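Local coordinates for protein relik capsid n-terminal domain (Oryctolagus cuniculus, PDB 2XGU) that probably forms the outer layer of the capsid shell of an ancient rabbit endogenous lentivirus, as the equivalent domains of related lentiviruses do, at residues A21-V26 with L56-G61; A35-F40 with A131-Q136. One frame throughout, in Å; residues are numbered along the deposited sequence.

Contact 1 of 2, residues A21-V26 with L56-G61; sequences AWLKQV and LNVTPG
Trp22 and Thr59 meet through a hydrogen bond: the indole NE1 gives its hydrogen to Thr59 OG1 at 3.0 Å, with an N-H...O angle of 151° and the oxygen tilted 19° out of the ring plane. The two side chains cross at about a right angle, the hydroxyl arriving at the pyrrole edge of the indole. Thr59 OG1 in turn is hydrogen-bonded to Leu55 O, which also takes a weak bond from Trp22 NE1, so a buried indole nitrogen and hydroxyl share one backbone carbonyl. The first torsion of Thr59 (chi1 -52°) sets OG1 beside its own backbone N and leaves CG2 anti to that nitrogen, where it meets Val26 CG1 at 3.7 Å. The other Val26 methyl, CG2, lies 3.5 Å above one face of the Trp22 indole, near the rim, so this valine packs on both partners of the bond. In the retroviral capsid N-terminal fold, a largely helical domain that begins with a beta hairpin, this joins the inward side of helix 16-29 to the turn that follows helix 49-57. Lys66 NZ bonds the carbonyls of Leu56 and Thr59, holding the turn from the side of helix 63-83. Toward solvent the packing is sparser and carried by Leu23. This leucine sends a single methyl, CD2, over the bend of the chain, 3.8 Å from Thr59 CA and 3.6 Å from Val58 O. The same methyl lies 3.8 Å from Pro60 CD, on an exposed ring, while it only grazes Val58 CG2 at 4.2 Å, and both Leu23 and Val58 remain partly exposed.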
loop_
_atom_site.group_PDB
_atom_site.type_symbol
_atom_site.label_atom_id
_atom_site.label_comp_id
_atom_site.label_asym_id
_atom_site.label_seq_id
_atom_site.Cartn_x
_atom_site.Cartn_y
_atom_site.Cartn_z
ATOM N N ALA A 21 -13.319 7.183 -18.458
ATOM C CA ALA A 21 -12.248 8.060 -17.996
ATOM C C ALA A 21 -11.076 7.280 -17.375
ATOM O O ALA A 21 -9.907 7.602 -17.622
ATOM C CB ALA A 21 -12.806 9.084 -17.013
ATOM N N TRP A 22 -11.396 6.266 -16.577
ATOM C CA TRP A 22 -10.389 5.387 -16.005
ATOM C C TRP A 22 -9.614 4.670 -17.110
ATOM O O TRP A 22 -8.385 4.603 -17.074
ATOM C CB TRP A 22 -11.060 4.357 -15.093
ATOM C CG TRP A 22 -10.168 3.194 -14.725
ATOM C CD1 TRP A 22 -10.348 1.890 -15.097
ATOM C CD2 TRP A 22 -8.958 3.225 -13.948
ATOM N NE1 TRP A 22 -9.345 1.108 -14.584
ATOM C CE2 TRP A 22 -8.481 1.895 -13.874
ATOM C CE3 TRP A 22 -8.253 4.238 -13.283
ATOM C CZ2 TRP A 22 -7.311 1.552 -13.188
ATOM C CZ3 TRP A 22 -7.084 3.889 -12.590
ATOM C CH2 TRP A 22 -6.630 2.560 -12.557
ATOM N N LEU A 23 -10.331 4.150 -18.100
ATOM C CA LEU A 23 -9.666 3.458 -19.201
ATOM C C LEU A 23 -8.718 4.371 -19.984
ATOM O O LEU A 23 -7.621 3.945 -20.356
ATOM C CB LEU A 23 -10.685 2.788 -20.129
ATOM C CG LEU A 23 -11.456 1.655 -19.453
ATOM C CD1 LEU A 23 -12.485 1.058 -20.409
ATOM C CD2 LEU A 23 -10.516 0.573 -18.934
ATOM N N LYS A 24 -9.122 5.620 -20.224
ATOM C CA LYS A 24 -8.249 6.572 -20.909
ATOM C C LYS A 24 -6.998 6.856 -20.077
ATOM O O LYS A 24 -5.901 6.956 -20.613
ATOM C CB LYS A 24 -8.988 7.873 -21.220
ATOM C CG LYS A 24 -9.977 7.764 -22.376
ATOM N N GLN A 25 -7.167 6.970 -18.761
ATOM C CA GLN A 25 -6.042 7.221 -17.862
ATOM C C GLN A 25 -5.032 6.089 -17.977
ATOM O O GLN A 25 -3.840 6.330 -18.131
ATOM C CB GLN A 25 -6.526 7.381 -16.410
ATOM C CG GLN A 25 -5.429 7.498 -15.358
ATOM C CD GLN A 25 -4.565 8.729 -15.527
ATOM O OE1 GLN A 25 -5.018 9.754 -16.040
ATOM N NE2 GLN A 25 -3.307 8.631 -15.105
ATOM N N VAL A 26 -5.514 4.847 -17.913
ATOM C CA VAL A 26 -4.639 3.689 -18.036
ATOM C C VAL A 26 -3.974 3.638 -19.410
ATOM O O VAL A 26 -2.764 3.446 -19.506
ATOM C CB VAL A 26 -5.387 2.372 -17.746
ATOM C CG1 VAL A 26 -4.492 1.162 -17.983
ATOM C CG2 VAL A 26 -5.896 2.363 -16.305
ATOM N N LEU A 56 -11.109 -3.032 -12.346
ATOM C CA LEU A 56 -9.929 -3.844 -12.626
ATOM C C LEU A 56 -10.186 -4.742 -13.836
ATOM O O LEU A 56 -9.354 -4.851 -14.738
ATOM C CB LEU A 56 -9.541 -4.710 -11.421
ATOM C CG LEU A 56 -9.018 -4.004 -10.166
ATOM C CD1 LEU A 56 -8.739 -5.017 -9.070
ATOM C CD2 LEU A 56 -7.760 -3.206 -10.484
ATOM N N ASN A 57 -11.357 -5.371 -13.854
ATOM C CA ASN A 57 -11.663 -6.374 -14.869
ATOM C C ASN A 57 -11.881 -5.803 -16.266
ATOM O O ASN A 57 -11.660 -6.501 -17.259
ATOM C CB ASN A 57 -12.890 -7.180 -14.452
ATOM C CG ASN A 57 -12.605 -8.123 -13.288
ATOM O OD1 ASN A 57 -13.527 -8.671 -12.685
ATOM N ND2 ASN A 57 -11.331 -8.330 -12.988
ATOM N N VAL A 58 -12.312 -4.548 -16.359
ATOM C CA VAL A 58 -12.546 -3.957 -17.679
ATOM C C VAL A 58 -11.286 -3.330 -18.257
ATOM O O VAL A 58 -11.278 -2.893 -19.406
ATOM C CB VAL A 58 -13.682 -2.900 -17.671
ATOM C CG1 VAL A 58 -14.992 -3.521 -17.218
ATOM C CG2 VAL A 58 -13.289 -1.698 -16.821
ATOM N N THR A 59 -10.209 -3.313 -17.481
ATOM C CA THR A 59 -8.965 -2.749 -17.976
ATOM C C THR A 59 -8.269 -3.716 -18.935
ATOM O O THR A 59 -7.923 -4.826 -18.542
ATOM C CB THR A 59 -8.041 -2.379 -16.815
ATOM O OG1 THR A 59 -8.758 -1.550 -15.884
ATOM C CG2 THR A 59 -6.812 -1.643 -17.326
ATOM N N PRO A 60 -8.093 -3.312 -20.210
ATOM C CA PRO A 60 -7.435 -4.176 -21.195
ATOM C C PRO A 60 -5.929 -3.966 -21.188
ATOM O O PRO A 60 -5.454 -2.937 -20.693
ATOM C CB PRO A 60 -8.003 -3.669 -22.522
ATOM C CG PRO A 60 -8.146 -2.208 -22.290
ATOM C CD PRO A 60 -8.579 -2.064 -20.835
ATOM N N GLY A 61 -5.195 -4.935 -21.726
ATOM C CA GLY A 61 -3.753 -4.841 -21.845
ATOM C C GLY A 61 -3.052 -4.885 -20.503
ATOM O O GLY A 61 -3.624 -5.330 -19.505
#

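Contact 2 of 2, residues A35-F40 with A131-Q136; sequences ATITYF and ALQECQ
The Phe40 ring meets Leu132 obliquely, its CD2 lying 3.9 Å from Leu132 CD1 while the two side chains cross at about a right angle. Through CD1 the ring meets the Trp22 indole, the planes inclined at about 60°, and Val128 and Leu129 of helix 118-134 add further apolar contact. The second flat group, the Gln133 amide, lies by Ile37: its CD comes to 3.9 Å from Ile37 CG2, and an acetate ion is bound close to this glutamine.

Ile37 buries the most surface here. With chi1 at -57°, CG1 lies beside the backbone N and CG2 is anti to it; both sit 4.0 Å from Leu132 CB, and the two side chains run past each other in opposite senses. The extended CD1 reaches further, to 3.3 Å from Leu132 O and 3.8 Å from Gln136 CG. That carbonyl already accepts the backbone N of Cys135, near the C-terminal end of helix 118-134. Beyond this core, Thr38 OG1 is hydrogen-bonded to Thr38 OG1 of the second subunit, and Gln133 packs on the same residue of that chain. The contact packs helix 34-43 against the C-terminal end of helix 118-134, part of the helical bundle of a retroviral capsid N-terminal domain.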
loop_
_atom_site.group_PDB
_atom_site.type_symbol
_atom_site.label_atom_id
_atom_site.label_comp_id
_atom_site.label_asym_id
_atom_site.label_seq_id
_atom_site.Cartn_x
_atom_site.Cartn_y
_atom_site.Cartn_z
ATOM N N ALA A 35 0.978 8.411 -11.454
ATOM C CA ALA A 35 -0.216 9.226 -11.593
ATOM C C ALA A 35 -1.492 8.384 -11.679
ATOM O O ALA A 35 -2.559 8.811 -11.235
ATOM C CB ALA A 35 -0.107 10.119 -12.820
ATOM N N THR A 36 -1.390 7.213 -12.300
ATOM C CA THR A 36 -2.549 6.322 -12.422
ATOM C C THR A 36 -2.959 5.732 -11.068
ATOM O O THR A 36 -4.160 5.575 -10.772
ATOM C CB THR A 36 -2.288 5.214 -13.438
ATOM O OG1 THR A 36 -1.990 5.827 -14.695
ATOM C CG2 THR A 36 -3.517 4.313 -13.599
ATOM N N ILE A 37 -1.967 5.398 -10.250
ATOM C CA ILE A 37 -2.226 4.889 -8.905
ATOM C C ILE A 37 -2.900 5.954 -8.027
ATOM O O ILE A 37 -3.891 5.689 -7.364
ATOM C CB ILE A 37 -0.948 4.348 -8.255
ATOM C CG1 ILE A 37 -0.327 3.243 -9.127
ATOM C CG2 ILE A 37 -1.258 3.854 -6.843
ATOM C CD1 ILE A 37 1.083 2.791 -8.674
ATOM N N THR A 38 -2.405 7.185 -8.071
ATOM C CA THR A 38 -3.087 8.267 -7.382
ATOM C C THR A 38 -4.533 8.439 -7.886
ATOM O O THR A 38 -5.468 8.600 -7.109
ATOM C CB THR A 38 -2.326 9.563 -7.594
ATOM O OG1 THR A 38 -1.030 9.435 -6.995
ATOM C CG2 THR A 38 -3.059 10.737 -6.973
ATOM N N TYR A 39 -4.699 8.390 -9.202
ATOM C CA TYR A 39 -6.027 8.505 -9.812
ATOM C C TYR A 39 -6.969 7.419 -9.293
ATOM O O TYR A 39 -8.108 7.711 -8.895
ATOM C CB TYR A 39 -5.888 8.420 -11.341
ATOM C CG TYR A 39 -7.141 8.684 -12.168
ATOM C CD1 TYR A 39 -7.276 9.871 -12.886
ATOM C CD2 TYR A 39 -8.152 7.739 -12.275
ATOM C CE1 TYR A 39 -8.391 10.123 -13.666
ATOM C CE2 TYR A 39 -9.287 7.992 -13.068
ATOM C CZ TYR A 39 -9.388 9.180 -13.750
ATOM O OH TYR A 39 -10.489 9.436 -14.539
ATOM N N PHE A 40 -6.497 6.171 -9.259
ATOM C CA PHE A 40 -7.333 5.118 -8.709
ATOM C C PHE A 40 -7.692 5.400 -7.242
ATOM O O PHE A 40 -8.834 5.173 -6.811
ATOM C CB PHE A 40 -6.652 3.748 -8.845
ATOM C CG PHE A 40 -7.564 2.598 -8.516
ATOM C CD1 PHE A 40 -8.455 2.110 -9.459
ATOM C CD2 PHE A 40 -7.548 2.036 -7.256
ATOM C CE1 PHE A 40 -9.300 1.053 -9.145
ATOM C CE2 PHE A 40 -8.397 0.990 -6.940
ATOM C CZ PHE A 40 -9.265 0.509 -7.880
ATOM N N ALA A 131 -1.218 -2.981 -3.288
ATOM C CA ALA A 131 -0.674 -3.805 -4.357
ATOM C C ALA A 131 -0.177 -2.955 -5.522
ATOM O O ALA A 131 0.920 -3.172 -6.037
ATOM C CB ALA A 131 -1.710 -4.815 -4.830
ATOM N N LEU A 132 -0.987 -1.988 -5.932
ATOM C CA LEU A 132 -0.565 -1.054 -6.981
ATOM C C LEU A 132 0.713 -0.306 -6.597
ATOM O O LEU A 132 1.665 -0.215 -7.379
ATOM C CB LEU A 132 -1.683 -0.065 -7.308
ATOM C CG LEU A 132 -2.887 -0.655 -8.024
ATOM C CD1 LEU A 132 -4.082 0.276 -7.928
ATOM C CD2 LEU A 132 -2.498 -0.886 -9.480
ATOM N N GLN A 133 0.728 0.238 -5.384
ATOM C CA GLN A 133 1.867 1.003 -4.902
ATOM C C GLN A 133 3.148 0.173 -4.922
ATOM O O GLN A 133 4.224 0.679 -5.267
ATOM C CB GLN A 133 1.574 1.473 -3.478
ATOM C CG GLN A 133 1.972 2.901 -3.111
ATOM C CD GLN A 133 1.308 3.978 -3.960
ATOM O OE1 GLN A 133 1.911 4.471 -4.899
ATOM N NE2 GLN A 133 0.082 4.365 -3.613
ATOM N N GLU A 134 3.035 -1.103 -4.556
ATOM C CA GLU A 134 4.187 -2.000 -4.504
ATOM C C GLU A 134 4.679 -2.418 -5.899
ATOM O O GLU A 134 5.772 -2.968 -6.036
ATOM C CB GLU A 134 3.886 -3.215 -3.607
ATOM C CG GLU A 134 3.665 -2.814 -2.139
ATOM C CD GLU A 134 2.850 -3.818 -1.316
ATOM O OE1 GLU A 134 2.772 -5.005 -1.706
ATOM O OE2 GLU A 134 2.286 -3.411 -0.268
ATOM N N CYS A 135 3.887 -2.127 -6.928
ATOM C CA CYS A 135 4.265 -2.418 -8.312
ATOM C C CYS A 135 4.532 -1.135 -9.090
ATOM O O CYS A 135 4.581 -1.141 -10.316
ATOM C CB CYS A 135 3.158 -3.206 -9.018
ATOM S SG CYS A 135 2.807 -4.813 -8.316
ATOM N N GLN A 136 4.700 -0.027 -8.374
ATOM C CA GLN A 136 4.862 1.282 -9.000
ATOM C C GLN A 136 5.961 1.294 -10.061
ATOM O O GLN A 136 7.084 0.841 -9.817
ATOM C CB GLN A 136 5.195 2.317 -7.925
ATOM C CG GLN A 136 4.696 3.719 -8.203
ATOM C CD GLN A 136 5.056 4.675 -7.082
ATOM O OE1 GLN A 136 4.273 4.902 -6.156
ATOM N NE2 GLN A 136 6.250 5.231 -7.156
#

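Overall arrangement
Contact 1 is only partly buried and contact 2 almost wholly so, though they bury similar areas and their centres lie about 13 Å apart. Their segments alternate along the chain. Helix 34-43 follows helix 16-29 and is the bridge: Gln25 NE2 probably bonds Thr36 OG1, and Trp22 packs on Tyr39. Their chemistry differs with place. At contact 1 a side-chain hydrogen bond secures a turn beside a solvent-exposed proline; contact 2 is mainly apolar packing, with glutamine side chains at its margin, and has no hydrogen bond between its segments. Contact 2 also borders the second subunit, which does not touch the segments of contact 1.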